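Long-range contacts in 14-3-3 protein (Cryptosporidium parvum, PDB 3EFZ), which probably binds phosphoserine-containing motifs of partner proteins as a dimeric, all-helical 14-3-3 adaptor in cell signalling: residues 43-48 with 70-75; 51-56 with 64-69. One frame throughout, in Å; residues are numbered along the deposited sequence.

Both contacts join the same two elements, helix 32-54 and helix 63-81, the arms of a helical hairpin, and both are mostly buried. Contact 2 lies nearer the turn, about 17 Å from the centre of the chain; contact 1, about 11 Å from it, lies deeper in the fold, their own centres being about 10 Å apart. The chemistry changes over that distance. Next to the turn, leucines, a glycine and hydroxyl-bearing residues meet by packing alone, whereas contact 1 sets an arginine and an asparagine against a tyrosine ring. Val48 CG1 touches Gly69 CA, making the two interfaces continuous, and each also reaches the second subunit.

Contact 1: 43-48 with 70-75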
loop_
_atom_site.group_PDB
_atom_site.type_symbol
_atom_site.label_atom_id
_atom_site.label_comp_id
_atom_site.label_asym_id
_atom_site.label_seq_id
_atom_site.Cartn_x
_atom_site.Cartn_y
_atom_site.Cartn_z
ATOM N N GLY B 43 6.763 -8.433 4.952
ATOM C CA GLY B 43 6.359 -9.603 5.734
ATOM C C GLY B 43 5.179 -9.323 6.657
ATOM O O GLY B 43 4.291 -10.163 6.810
ATOM N N ASN B 44 5.165 -8.142 7.271
ATOM C CA ASN B 44 4.033 -7.729 8.089
ATOM C C ASN B 44 2.679 -7.677 7.354
ATOM O O ASN B 44 1.693 -8.178 7.882
ATOM C CB ASN B 44 4.321 -6.418 8.818
ATOM C CG ASN B 44 3.157 -5.968 9.682
ATOM O OD1 ASN B 44 2.575 -4.908 9.446
ATOM N ND2 ASN B 44 2.795 -6.779 10.683
ATOM N N TYR B 45 2.641 -7.056 6.161
ATOM C CA TYR B 45 1.452 -6.991 5.324
ATOM C C TYR B 45 0.998 -8.400 5.013
ATOM O O TYR B 45 -0.149 -8.750 5.254
ATOM C CB TYR B 45 1.704 -6.207 4.034
ATOM C CG TYR B 45 1.776 -4.692 4.191
ATOM C CD1 TYR B 45 2.120 -4.103 5.417
ATOM C CD2 TYR B 45 1.537 -3.849 3.101
ATOM C CE1 TYR B 45 2.221 -2.734 5.556
ATOM C CE2 TYR B 45 1.610 -2.465 3.224
ATOM C CZ TYR B 45 1.955 -1.919 4.451
ATOM O OH TYR B 45 2.063 -0.574 4.579
ATOM N N LYS B 46 1.909 -9.223 4.506
ATOM C CA LYS B 46 1.589 -10.612 4.255
ATOM C C LYS B 46 0.906 -11.252 5.455
ATOM O O LYS B 46 -0.160 -11.838 5.307
ATOM C CB LYS B 46 2.817 -11.422 3.856
ATOM C CG LYS B 46 2.453 -12.860 3.479
ATOM C CD LYS B 46 3.694 -13.695 3.190
ATOM C CE LYS B 46 3.315 -15.095 2.783
ATOM N NZ LYS B 46 4.504 -15.810 2.290
ATOM N N ASP B 47 1.508 -11.112 6.634
ATOM C CA ASP B 47 0.970 -11.737 7.823
ATOM C C ASP B 47 -0.433 -11.269 8.219
ATOM O O ASP B 47 -1.240 -12.076 8.698
ATOM C CB ASP B 47 1.934 -11.614 9.008
ATOM C CG ASP B 47 1.623 -12.630 10.104
ATOM O OD1 ASP B 47 1.670 -13.856 9.820
ATOM O OD2 ASP B 47 1.301 -12.212 11.242
ATOM N N VAL B 48 -0.709 -9.968 8.063
ATOM C CA VAL B 48 -2.045 -9.431 8.289
ATOM C C VAL B 48 -3.067 -10.178 7.410
ATOM O O VAL B 48 -4.062 -10.712 7.915
ATOM C CB VAL B 48 -2.126 -7.896 8.055
ATOM C CG1 VAL B 48 -3.591 -7.433 7.929
ATOM C CG2 VAL B 48 -1.471 -7.167 9.199
ATOM N N SER B 70 -6.506 -5.995 3.246
ATOM C CA SER B 70 -6.036 -5.108 2.203
ATOM C C SER B 70 -6.166 -3.628 2.612
ATOM O O SER B 70 -5.284 -2.824 2.336
ATOM C CB SER B 70 -6.769 -5.388 0.898
ATOM O OG SER B 70 -6.609 -4.315 0.008
ATOM N N LEU B 71 -7.252 -3.285 3.293
ATOM C CA LEU B 71 -7.477 -1.905 3.724
ATOM C C LEU B 71 -6.609 -1.485 4.915
ATOM O O LEU B 71 -6.237 -0.319 5.035
ATOM C CB LEU B 71 -8.940 -1.691 4.067
ATOM C CG LEU B 71 -9.898 -1.231 2.973
ATOM C CD1 LEU B 71 -11.210 -0.853 3.620
ATOM C CD2 LEU B 71 -9.320 -0.066 2.132
ATOM N N ARG B 72 -6.320 -2.436 5.799
ATOM C CA ARG B 72 -5.426 -2.217 6.948
ATOM C C ARG B 72 -4.051 -1.839 6.391
ATOM O O ARG B 72 -3.384 -0.941 6.888
ATOM C CB ARG B 72 -5.286 -3.528 7.731
ATOM C CG ARG B 72 -4.867 -3.450 9.181
ATOM C CD ARG B 72 -3.442 -3.022 9.542
ATOM N NE ARG B 72 -2.412 -3.379 8.581
ATOM C CZ ARG B 72 -1.100 -3.369 8.842
ATOM N NH1 ARG B 72 -0.656 -3.066 10.058
ATOM N NH2 ARG B 72 -0.225 -3.690 7.885
ATOM N N ASN B 73 -3.651 -2.566 5.351
ATOM C CA ASN B 73 -2.324 -2.440 4.755
ATOM C C ASN B 73 -2.253 -1.129 3.990
ATOM O O ASN B 73 -1.305 -0.363 4.155
ATOM C CB ASN B 73 -1.995 -3.632 3.863
ATOM C CG ASN B 73 -1.736 -4.928 4.645
ATOM O OD1 ASN B 73 -1.510 -4.932 5.861
ATOM N ND2 ASN B 73 -1.746 -6.039 3.926
ATOM N N ARG B 74 -3.271 -0.849 3.187
ATOM C CA ARG B 74 -3.398 0.465 2.563
ATOM C C ARG B 74 -3.245 1.642 3.539
ATOM O O ARG B 74 -2.534 2.598 3.251
ATOM C CB ARG B 74 -4.737 0.571 1.829
ATOM C CG ARG B 74 -5.270 2.002 1.620
ATOM C CD ARG B 74 -6.221 2.058 0.420
ATOM N NE ARG B 74 -6.998 3.304 0.367
ATOM C CZ ARG B 74 -6.689 4.378 -0.355
ATOM N NH1 ARG B 74 -7.494 5.438 -0.308
ATOM N NH2 ARG B 74 -5.598 4.397 -1.137
ATOM N N VAL B 75 -3.978 1.581 4.644
ATOM C CA VAL B 75 -4.007 2.650 5.667
ATOM C C VAL B 75 -2.626 2.849 6.331
ATOM O O VAL B 75 -2.225 3.964 6.642
ATOM C CB VAL B 75 -5.110 2.353 6.746
ATOM C CG1 VAL B 75 -4.811 3.046 8.047
ATOM C CG2 VAL B 75 -6.460 2.775 6.258
#
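Asn73 lies flat over one face of the Tyr45 ring where helices 32-54 and 63-81 run past each other nearly antiparallel, their local axes 9.6 Å apart. Its CB makes a CH-pi contact 3.9 Å from the ring centroid. CG stands anti to the residue's own carbonyl carbon (chi1 -71°), which carries the amide on over the ring after CB has met it. There CG lies 3.5 Å from Tyr45 CG, and the amide stacks on the ring with the planes only 9° apart. At the tip the two branches part company. ND2 gives a weak hydrogen bond to Tyr45 O and another bond to Asp123 of the second subunit. OD1 faces Val48 CB and accepts from Arg72 NH2 at 2.7 Å, the donor tilted out of the carbonyl plane.

Arg72 reaches back to Asn73 because its chain bends at chi2 and chi3. Val48 CG2 sits 3.8 Å above the centre of its guanidinium, while Tyr45 CD1 meets the edge of that group, ring and guanidinium planes standing 85° apart. Asn44 OD1 takes a weak bond from NH2. At the far end of the tyrosine, OH bonds Ser77.

Asparagine suits this place because its amide is flat enough to stack and can donate and accept at once; valine offers a smooth lid for the guanidinium. With bonds at both ends, the Asn73 amide is held against rotation. The side chain of Arg72 lies about 7 Å from that of Arg153, a predicted phosphoserine contact, so its positive charge probably adds to the field there.

Contact 2: 51-56 with 64-69; sequences VLTESS and ILLLAG
Leu52 (chi1 -73°) and Leu65 (chi1 -71°) both hold CG anti to the carbonyl carbon, which sends each side chain toward the facing arm of a helical hairpin, the antiparallel pair of helices 32-54 and 63-81 of the 14-3-3 fold. Leu65 lays CB 3.5 Å from Leu52 O and turns CD1 to the same carbonyl. That oxygen is bonded by Tyr135 OH, so a polar atom is satisfied beside an aliphatic chain.

Beyond it, CD1 of Leu65 meets Ser56 OG at 3.9 Å, a contact of packing; the small serine fits where the chain has left the helix, and its hydroxyl bonds weakly to Phe58 N. Thr53 brings OG1 to 3.9 Å from Leu66 CB. The branched threonine thus packs beside Leu66, where Asn131 of the second subunit also touches it.

Glycine suits position 69 because its bare CA lets the tip of Leu52 come right up to the backbone. The CD1 atom of Leu52 also lies 4.4 Å from Ala68 CB and presses to within 3.3 Å of Gly69 CA, tighter than ordinary carbon contact.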
loop_
_atom_site.group_PDB
_atom_site.type_symbol
_atom_site.label_atom_id
_atom_site.label_comp_id
_atom_site.label_asym_id
_atom_site.label_seq_id
_atom_site.Cartn_x
_atom_site.Cartn_y
_atom_site.Cartn_z
ATOM N N VAL B 51 -3.442 -14.101 8.308
ATOM C CA VAL B 51 -4.236 -14.259 9.521
ATOM C C VAL B 51 -5.725 -13.967 9.285
ATOM O O VAL B 51 -6.581 -14.798 9.599
ATOM C CB VAL B 51 -3.669 -13.427 10.731
ATOM C CG1 VAL B 51 -4.553 -13.582 11.964
ATOM C CG2 VAL B 51 -2.261 -13.872 11.078
ATOM N N LEU B 52 -6.042 -12.798 8.730
ATOM C CA LEU B 52 -7.456 -12.409 8.547
ATOM C C LEU B 52 -8.246 -13.376 7.661
ATOM O O LEU B 52 -9.472 -13.495 7.760
ATOM C CB LEU B 52 -7.553 -10.990 7.979
ATOM C CG LEU B 52 -7.219 -9.860 8.969
ATOM C CD1 LEU B 52 -7.422 -8.500 8.313
ATOM C CD2 LEU B 52 -8.065 -9.950 10.243
ATOM N N THR B 53 -7.512 -14.097 6.830
ATOM C CA THR B 53 -8.043 -14.759 5.666
ATOM C C THR B 53 -7.952 -16.299 5.842
ATOM O O THR B 53 -8.791 -17.050 5.320
ATOM C CB THR B 53 -7.258 -14.210 4.440
ATOM O OG1 THR B 53 -8.126 -13.487 3.551
ATOM C CG2 THR B 53 -6.453 -15.240 3.749
ATOM N N GLU B 54 -6.958 -16.757 6.603
ATOM C CA GLU B 54 -6.754 -18.195 6.828
ATOM C C GLU B 54 -7.086 -18.634 8.256
ATOM O O GLU B 54 -7.148 -19.821 8.523
ATOM C CB GLU B 54 -5.326 -18.609 6.449
ATOM C CG GLU B 54 -5.008 -18.313 4.991
ATOM C CD GLU B 54 -3.562 -18.530 4.599
ATOM O OE1 GLU B 54 -2.702 -18.723 5.481
ATOM O OE2 GLU B 54 -3.289 -18.492 3.379
ATOM N N SER B 55 -7.305 -17.682 9.163
ATOM C CA SER B 55 -7.643 -18.035 10.550
ATOM C C SER B 55 -9.150 -18.200 10.783
ATOM O O SER B 55 -9.560 -18.760 11.788
ATOM C CB SER B 55 -7.041 -17.046 11.558
ATOM O OG SER B 55 -5.633 -17.145 11.572
ATOM N N SER B 56 -9.961 -17.708 9.848
ATOM C CA SER B 56 -11.420 -17.836 9.919
ATOM C C SER B 56 -11.850 -19.299 9.861
ATOM O O SER B 56 -11.090 -20.158 9.408
ATOM C CB SER B 56 -12.084 -17.057 8.781
ATOM O OG SER B 56 -13.480 -16.973 8.984
ATOM N N ILE B 64 -14.494 -10.463 1.968
ATOM C CA ILE B 64 -14.633 -9.300 2.834
ATOM C C ILE B 64 -13.442 -9.167 3.806
ATOM O O ILE B 64 -13.001 -8.057 4.126
ATOM C CB ILE B 64 -16.024 -9.270 3.554
ATOM C CG1 ILE B 64 -16.341 -7.856 4.047
ATOM C CG2 ILE B 64 -16.135 -10.334 4.658
ATOM C CD1 ILE B 64 -16.451 -6.833 2.932
ATOM N N LEU B 65 -12.923 -10.313 4.232
ATOM C CA LEU B 65 -11.865 -10.388 5.210
ATOM C C LEU B 65 -10.535 -10.065 4.559
ATOM O O LEU B 65 -9.672 -9.451 5.201
ATOM C CB LEU B 65 -11.830 -11.778 5.837
ATOM C CG LEU B 65 -12.993 -12.091 6.778
ATOM C CD1 LEU B 65 -13.057 -13.589 7.076
ATOM C CD2 LEU B 65 -12.900 -11.266 8.051
ATOM N N LEU B 66 -10.401 -10.472 3.292
ATOM C CA LEU B 66 -9.299 -10.068 2.408
ATOM C C LEU B 66 -9.297 -8.553 2.213
ATOM O O LEU B 66 -8.243 -7.928 2.263
ATOM C CB LEU B 66 -9.396 -10.757 1.031
ATOM C CG LEU B 66 -8.374 -10.405 -0.061
ATOM C CD1 LEU B 66 -6.933 -10.634 0.393
ATOM C CD2 LEU B 66 -8.647 -11.190 -1.326
ATOM N N LEU B 67 -10.473 -7.984 1.967
ATOM C CA LEU B 67 -10.613 -6.542 1.830
ATOM C C LEU B 67 -10.227 -5.822 3.136
ATOM O O LEU B 67 -9.534 -4.818 3.097
ATOM C CB LEU B 67 -12.037 -6.183 1.425
ATOM C CG LEU B 67 -12.336 -4.704 1.123
ATOM C CD1 LEU B 67 -11.673 -4.279 -0.158
ATOM C CD2 LEU B 67 -13.819 -4.489 1.034
ATOM N N ALA B 68 -10.686 -6.337 4.276
ATOM C CA ALA B 68 -10.344 -5.756 5.574
ATOM C C ALA B 68 -8.814 -5.688 5.760
ATOM O O ALA B 68 -8.280 -4.659 6.162
ATOM C CB ALA B 68 -11.000 -6.537 6.702
ATOM N N GLY B 69 -8.133 -6.793 5.465
ATOM C CA GLY B 69 -6.676 -6.873 5.492
ATOM C C GLY B 69 -6.037 -5.935 4.488
ATOM O O GLY B 69 -5.142 -5.173 4.835
#